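Side-chain contacts in homoserine O-acetyltransferase (Bacillus anthracis str. 'Ames Ancestor', PDB 3I1I), which probably transfers an acetyl group to the hydroxyl of L-homoserine, an early step of methionine biosynthesis, using an alpha/beta-hydrolase fold: residues 7-12 / 90-95; 12-17 / 136-141. All coordinates share one frame; numbering follows the deposited sequence.

In the fold
Near its N terminus the chain enters the main sheet as strand 10-18, the outermost strand at that end within this chain. It pairs with strand 24-34, which in turn lies beside strand 87-91. Contact 1 closes the loop from 7-12 to 90-95 and reaches across the intervening strand 24-34. Contact 2 closes the longer loop from 12-17 to 136-141 and joins the same edge strand to helix 129-142. Phe12 belongs to both first segments. The two loops cross, because 7-12 begins before 12-17 and 90-95 comes before 136-141. The contacts also meet directly, where Thr91 OG1 lies 2.9 Å from Gln136 NE2, a probable hydrogen bond.

Contact 1: 7-12 / 90-95; sequences VKKEKF and CTDNLC
Lys9 and Asp92 meet through a salt bridge, and this pair is the whole of the contact between 7-12 and 90-95. Their side chains approach from opposite directions. Lys9 NZ lies 2.8 Å from Asp92 OD2, which it reaches from the syn side, 17° out of the carboxylate plane. A second, weak bond runs from Lys9 NZ to Asp92 OD1 at 3.0 Å. The ammonium group therefore faces both carboxylate oxygens. The last carbon of the lysine follows it in, with Lys9 CE 3.3 Å from Asp92 OD2. The lysine chain is bent at chi2 (86°), and beyond the bend it runs extended to the carboxylate.

Each charged group has further partners. Lys9 NZ also bonds to His103 O and to Ser55 OG. On the acid, Asp92 OD1 accepts from Ser55 N and Asp92 OD2 from Ile105 N. Ser55 thus touches both sides of the ion pair.

Asp92 follows directly on strand 87-91, and Lys9 lies near the start of the chain. The pair ties these two places together across strand 24-34, to which the backbones of both Glu10 and Asp92 are bonded. Asp92 is buried, so the lysine and the two backbone N-H groups probably stabilise its negative charge and favour the ionised carboxylate.

Contact 2: 12-17 / 136-141; sequences FILKEY and QCELIK
The ring of Phe12 lies with one face against Leu139. Leu139 CB sits over the middle of that face, 3.9 Å from the ring centroid and 12° off the normal, which makes a CH-pi contact. Leu139 CD1 reaches the same ring at Phe12 CD1, also 3.9 Å away. The backbone joins in, with Leu139 N 3.7 Å from Phe12 CZ. Glu138 CB approaches Phe12 CZ obliquely at 3.9 Å. Phe12 CG is anti to the backbone N (chi1 177°), and this carries the ring from the strand to the helix.

Further along the strand, Leu14 and Glu138 cross at about a right angle. Leu14 CD1 lies 4.1 Å from Glu138 CG, the aliphatic part of the glutamate. A water links the polar end of Glu138 to the strand: it donates to Glu16 O at 2.8 Å and, in a long bond, to Glu138 OE1 at 3.3 Å.

The contact seats helix 129-142 on the edge strand of the alpha/beta-hydrolase sheet. Leu139 also touches Tyr31 of the next strand, and Phe12 also touches Asp142 of the same helix. The direct contacts are mostly apolar, so adhesion probably rests mainly on burying Phe12 and Leu139, with the water adding a polar link at the glutamate's end.

Contact 1: 7-12 / 90-95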
loop_
_atom_site.group_PDB
_atom_site.type_symbol
_atom_site.label_atom_id
_atom_site.label_comp_id
_atom_site.label_asym_id
_atom_site.label_seq_id
_atom_site.Cartn_x
_atom_site.Cartn_y
_atom_site.Cartn_z
ATOM N N VAL A 7 -32.300 6.728 -20.270
ATOM C CA VAL A 7 -32.506 6.734 -18.843
ATOM C C VAL A 7 -32.460 8.155 -18.299
ATOM O O VAL A 7 -31.625 8.958 -18.687
ATOM C CB VAL A 7 -31.425 5.865 -18.115
ATOM C CG1 VAL A 7 -31.494 6.070 -16.569
ATOM C CG2 VAL A 7 -31.562 4.392 -18.515
ATOM N N LYS A 8 -33.340 8.440 -17.355
ATOM C CA LYS A 8 -33.430 9.763 -16.782
ATOM C C LYS A 8 -32.887 9.723 -15.368
ATOM O O LYS A 8 -33.291 8.882 -14.587
ATOM C CB LYS A 8 -34.890 10.229 -16.756
ATOM C CG LYS A 8 -35.040 11.765 -16.854
ATOM C CD LYS A 8 -36.026 12.371 -15.809
ATOM C CE LYS A 8 -35.685 13.860 -15.475
ATOM N NZ LYS A 8 -35.553 14.738 -16.716
ATOM N N LYS A 9 -31.974 10.612 -15.036
ATOM C CA LYS A 9 -31.495 10.709 -13.676
ATOM C C LYS A 9 -32.535 11.433 -12.833
ATOM O O LYS A 9 -33.091 12.429 -13.265
ATOM C CB LYS A 9 -30.172 11.465 -13.635
ATOM C CG LYS A 9 -29.453 11.415 -12.279
ATOM C CD LYS A 9 -28.575 10.180 -12.118
ATOM C CE LYS A 9 -27.968 10.113 -10.703
ATOM N NZ LYS A 9 -26.745 9.283 -10.660
ATOM N N GLU A 10 -32.800 10.927 -11.644
ATOM C CA GLU A 10 -33.672 11.603 -10.687
ATOM C C GLU A 10 -32.883 11.925 -9.432
ATOM O O GLU A 10 -31.714 11.512 -9.266
ATOM C CB GLU A 10 -34.826 10.716 -10.269
ATOM C CG GLU A 10 -35.511 9.999 -11.384
ATOM C CD GLU A 10 -36.578 10.813 -12.052
ATOM O OE1 GLU A 10 -37.316 10.178 -12.854
ATOM O OE2 GLU A 10 -36.687 12.056 -11.805
ATOM N N LYS A 11 -33.555 12.621 -8.523
ATOM C CA LYS A 11 -32.930 13.104 -7.307
ATOM C C LYS A 11 -33.875 12.904 -6.121
ATOM O O LYS A 11 -35.039 13.247 -6.204
ATOM C CB LYS A 11 -32.606 14.585 -7.501
ATOM C CG LYS A 11 -32.104 15.316 -6.289
ATOM C CD LYS A 11 -31.636 16.732 -6.686
ATOM C CE LYS A 11 -31.260 17.585 -5.465
ATOM N NZ LYS A 11 -30.430 18.789 -5.759
ATOM N N PHE A 12 -33.376 12.340 -5.030
ATOM C CA PHE A 12 -34.120 12.210 -3.791
ATOM C C PHE A 12 -33.398 12.978 -2.697
ATOM O O PHE A 12 -32.176 12.890 -2.575
ATOM C CB PHE A 12 -34.232 10.744 -3.408
ATOM C CG PHE A 12 -34.938 10.502 -2.091
ATOM C CD1 PHE A 12 -36.288 10.798 -1.951
ATOM C CD2 PHE A 12 -34.257 9.973 -0.999
ATOM C CE1 PHE A 12 -36.948 10.576 -0.749
ATOM C CE2 PHE A 12 -34.906 9.709 0.198
ATOM C CZ PHE A 12 -36.273 10.023 0.324
ATOM N N CYS A 90 -31.845 1.871 -8.989
ATOM C CA CYS A 90 -30.479 1.922 -8.517
ATOM C C CYS A 90 -30.179 3.332 -8.097
ATOM O O CYS A 90 -30.584 4.261 -8.768
ATOM C CB CYS A 90 -29.559 1.514 -9.656
ATOM S SG CYS A 90 -27.836 1.309 -9.119
ATOM N N THR A 91 -29.424 3.482 -7.025
ATOM C CA THR A 91 -29.183 4.771 -6.394
ATOM C C THR A 91 -27.681 5.054 -6.241
ATOM O O THR A 91 -26.878 4.129 -6.193
ATOM C CB THR A 91 -29.830 4.790 -4.973
ATOM O OG1 THR A 91 -29.168 3.840 -4.135
ATOM C CG2 THR A 91 -31.339 4.444 -5.022
ATOM N N ASP A 92 -27.306 6.325 -6.136
ATOM C CA ASP A 92 -25.935 6.685 -5.822
ATOM C C ASP A 92 -25.664 6.543 -4.303
ATOM O O ASP A 92 -26.415 7.044 -3.495
ATOM C CB ASP A 92 -25.640 8.152 -6.170
ATOM C CG ASP A 92 -25.748 8.477 -7.652
ATOM O OD1 ASP A 92 -25.347 7.663 -8.513
ATOM O OD2 ASP A 92 -26.196 9.616 -7.926
ATOM N N ASN A 93 -24.548 5.927 -3.936
ATOM C CA ASN A 93 -24.156 5.788 -2.550
ATOM C C ASN A 93 -23.657 7.108 -1.960
ATOM O O ASN A 93 -23.113 7.969 -2.683
ATOM C CB ASN A 93 -23.067 4.728 -2.442
ATOM C CG ASN A 93 -23.532 3.378 -2.853
ATOM O OD1 ASN A 93 -24.731 3.105 -2.894
ATOM N ND2 ASN A 93 -22.585 2.489 -3.146
ATOM N N LEU A 94 -23.851 7.281 -0.655
ATOM C CA LEU A 94 -23.149 8.358 0.085
ATOM C C LEU A 94 -21.602 8.385 -0.206
ATOM O O LEU A 94 -20.987 7.335 -0.454
ATOM C CB LEU A 94 -23.328 8.163 1.600
ATOM C CG LEU A 94 -24.603 8.565 2.348
ATOM C CD1 LEU A 94 -24.524 7.969 3.767
ATOM C CD2 LEU A 94 -24.739 10.108 2.378
ATOM N N CYS A 95 -21.015 9.575 -0.160
ATOM C CA CYS A 95 -19.610 9.780 -0.469
ATOM C C CYS A 95 -19.163 9.149 -1.799
ATOM O O CYS A 95 -18.021 8.659 -1.909
ATOM C CB CYS A 95 -18.749 9.229 0.649
ATOM S SG CYS A 95 -19.141 9.956 2.237
#

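Contact 2: 12-17 / 136-141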
loop_
_atom_site.group_PDB
_atom_site.type_symbol
_atom_site.label_atom_id
_atom_site.label_comp_id
_atom_site.label_asym_id
_atom_site.label_seq_id
_atom_site.Cartn_x
_atom_site.Cartn_y
_atom_site.Cartn_z
ATOM N N PHE A 12 -33.376 12.340 -5.030
ATOM C CA PHE A 12 -34.120 12.210 -3.791
ATOM C C PHE A 12 -33.398 12.978 -2.697
ATOM O O PHE A 12 -32.176 12.890 -2.575
ATOM C CB PHE A 12 -34.232 10.744 -3.408
ATOM C CG PHE A 12 -34.938 10.502 -2.091
ATOM C CD1 PHE A 12 -36.288 10.798 -1.951
ATOM C CD2 PHE A 12 -34.257 9.973 -0.999
ATOM C CE1 PHE A 12 -36.948 10.576 -0.749
ATOM C CE2 PHE A 12 -34.906 9.709 0.198
ATOM C CZ PHE A 12 -36.273 10.023 0.324
ATOM N N ILE A 13 -34.154 13.733 -1.911
ATOM C CA ILE A 13 -33.626 14.593 -0.849
ATOM C C ILE A 13 -34.224 14.231 0.485
ATOM O O ILE A 13 -35.382 13.848 0.555
ATOM C CB ILE A 13 -34.003 16.062 -1.136
ATOM C CG1 ILE A 13 -32.900 16.724 -1.957
ATOM C CG2 ILE A 13 -34.317 16.871 0.144
ATOM C CD1 ILE A 13 -33.297 16.926 -3.387
ATOM N N LEU A 14 -33.417 14.323 1.535
ATOM C CA LEU A 14 -33.917 14.328 2.908
ATOM C C LEU A 14 -33.386 15.589 3.580
ATOM O O LEU A 14 -32.218 15.937 3.470
ATOM C CB LEU A 14 -33.509 13.089 3.666
ATOM C CG LEU A 14 -34.116 11.766 3.164
ATOM C CD1 LEU A 14 -33.299 10.578 3.702
ATOM C CD2 LEU A 14 -35.606 11.596 3.556
ATOM N N LYS A 15 -34.294 16.305 4.221
ATOM C CA LYS A 15 -33.974 17.580 4.821
ATOM C C LYS A 15 -33.089 17.343 6.029
ATOM O O LYS A 15 -32.212 18.148 6.326
ATOM C CB LYS A 15 -35.247 18.315 5.232
ATOM C CG LYS A 15 -35.998 18.971 4.091
ATOM C CD LYS A 15 -37.268 19.595 4.602
ATOM C CE LYS A 15 -37.954 20.493 3.587
ATOM N NZ LYS A 15 -39.413 20.594 3.950
ATOM N N GLU A 16 -33.364 16.252 6.728
ATOM C CA GLU A 16 -32.507 15.781 7.782
ATOM C C GLU A 16 -32.471 14.261 7.763
ATOM O O GLU A 16 -33.525 13.616 7.778
ATOM C CB GLU A 16 -33.025 16.237 9.156
ATOM C CG GLU A 16 -33.015 17.752 9.426
ATOM C CD GLU A 16 -31.641 18.421 9.246
ATOM O OE1 GLU A 16 -30.589 17.742 9.282
ATOM O OE2 GLU A 16 -31.636 19.658 9.060
ATOM N N TYR A 17 -31.268 13.693 7.737
ATOM C CA TYR A 17 -31.090 12.275 7.937
ATOM C C TYR A 17 -30.160 12.023 9.154
ATOM O O TYR A 17 -29.112 12.642 9.302
ATOM C CB TYR A 17 -30.560 11.605 6.659
ATOM C CG TYR A 17 -30.107 10.198 6.926
ATOM C CD1 TYR A 17 -31.028 9.203 7.187
ATOM C CD2 TYR A 17 -28.759 9.889 7.014
ATOM C CE1 TYR A 17 -30.624 7.919 7.477
ATOM C CE2 TYR A 17 -28.335 8.607 7.319
ATOM C CZ TYR A 17 -29.269 7.622 7.549
ATOM O OH TYR A 17 -28.871 6.351 7.887
ATOM N N GLN A 136 -32.014 4.510 1.125
ATOM C CA GLN A 136 -32.736 3.861 0.049
ATOM C C GLN A 136 -34.178 3.477 0.449
ATOM O O GLN A 136 -35.120 3.633 -0.325
ATOM C CB GLN A 136 -32.002 2.600 -0.354
ATOM C CG GLN A 136 -30.715 2.830 -1.149
ATOM C CD GLN A 136 -30.008 1.510 -1.411
ATOM O OE1 GLN A 136 -30.051 0.590 -0.582
ATOM N NE2 GLN A 136 -29.408 1.389 -2.579
ATOM N N CYS A 137 -34.324 2.965 1.663
ATOM C CA CYS A 137 -35.599 2.574 2.164
ATOM C C CYS A 137 -36.584 3.753 2.263
ATOM O O CYS A 137 -37.774 3.583 1.974
ATOM C CB CYS A 137 -35.431 1.929 3.526
ATOM S SG CYS A 137 -36.937 1.206 4.100
ATOM N N GLU A 138 -36.095 4.934 2.652
ATOM C CA GLU A 138 -36.951 6.116 2.680
ATOM C C GLU A 138 -37.459 6.409 1.306
ATOM O O GLU A 138 -38.630 6.762 1.137
ATOM C CB GLU A 138 -36.227 7.367 3.127
ATOM C CG GLU A 138 -35.595 7.257 4.464
ATOM C CD GLU A 138 -36.537 7.587 5.553
ATOM O OE1 GLU A 138 -36.284 8.644 6.197
ATOM O OE2 GLU A 138 -37.502 6.795 5.766
ATOM N N LEU A 139 -36.558 6.318 0.331
ATOM C CA LEU A 139 -36.953 6.546 -1.061
ATOM C C LEU A 139 -37.978 5.508 -1.505
ATOM O O LEU A 139 -38.987 5.858 -2.050
ATOM C CB LEU A 139 -35.739 6.551 -2.008
ATOM C CG LEU A 139 -36.027 6.434 -3.521
ATOM C CD1 LEU A 139 -37.063 7.477 -3.903
ATOM C CD2 LEU A 139 -34.763 6.589 -4.380
ATOM N N ILE A 140 -37.713 4.231 -1.262
ATOM C CA ILE A 140 -38.649 3.163 -1.662
ATOM C C ILE A 140 -40.049 3.399 -1.033
ATOM O O ILE A 140 -41.069 3.343 -1.721
ATOM C CB ILE A 140 -38.094 1.770 -1.253
ATOM C CG1 ILE A 140 -36.781 1.464 -2.033
ATOM C CG2 ILE A 140 -39.097 0.673 -1.519
ATOM C CD1 ILE A 140 -36.982 1.343 -3.542
ATOM N N LYS A 141 -40.075 3.694 0.264
ATOM C CA LYS A 141 -41.326 3.934 0.957
ATOM C C LYS A 141 -42.033 5.150 0.374
ATOM O O LYS A 141 -43.213 5.079 0.035
ATOM C CB LYS A 141 -41.149 4.051 2.476
ATOM C CG LYS A 141 -40.799 2.688 3.150
ATOM C CD LYS A 141 -40.836 2.712 4.740
ATOM C CE LYS A 141 -39.568 3.369 5.418
ATOM N NZ LYS A 141 -39.246 2.929 6.885
HETATM O O HOH W 1 -34.374 10.911 7.574
#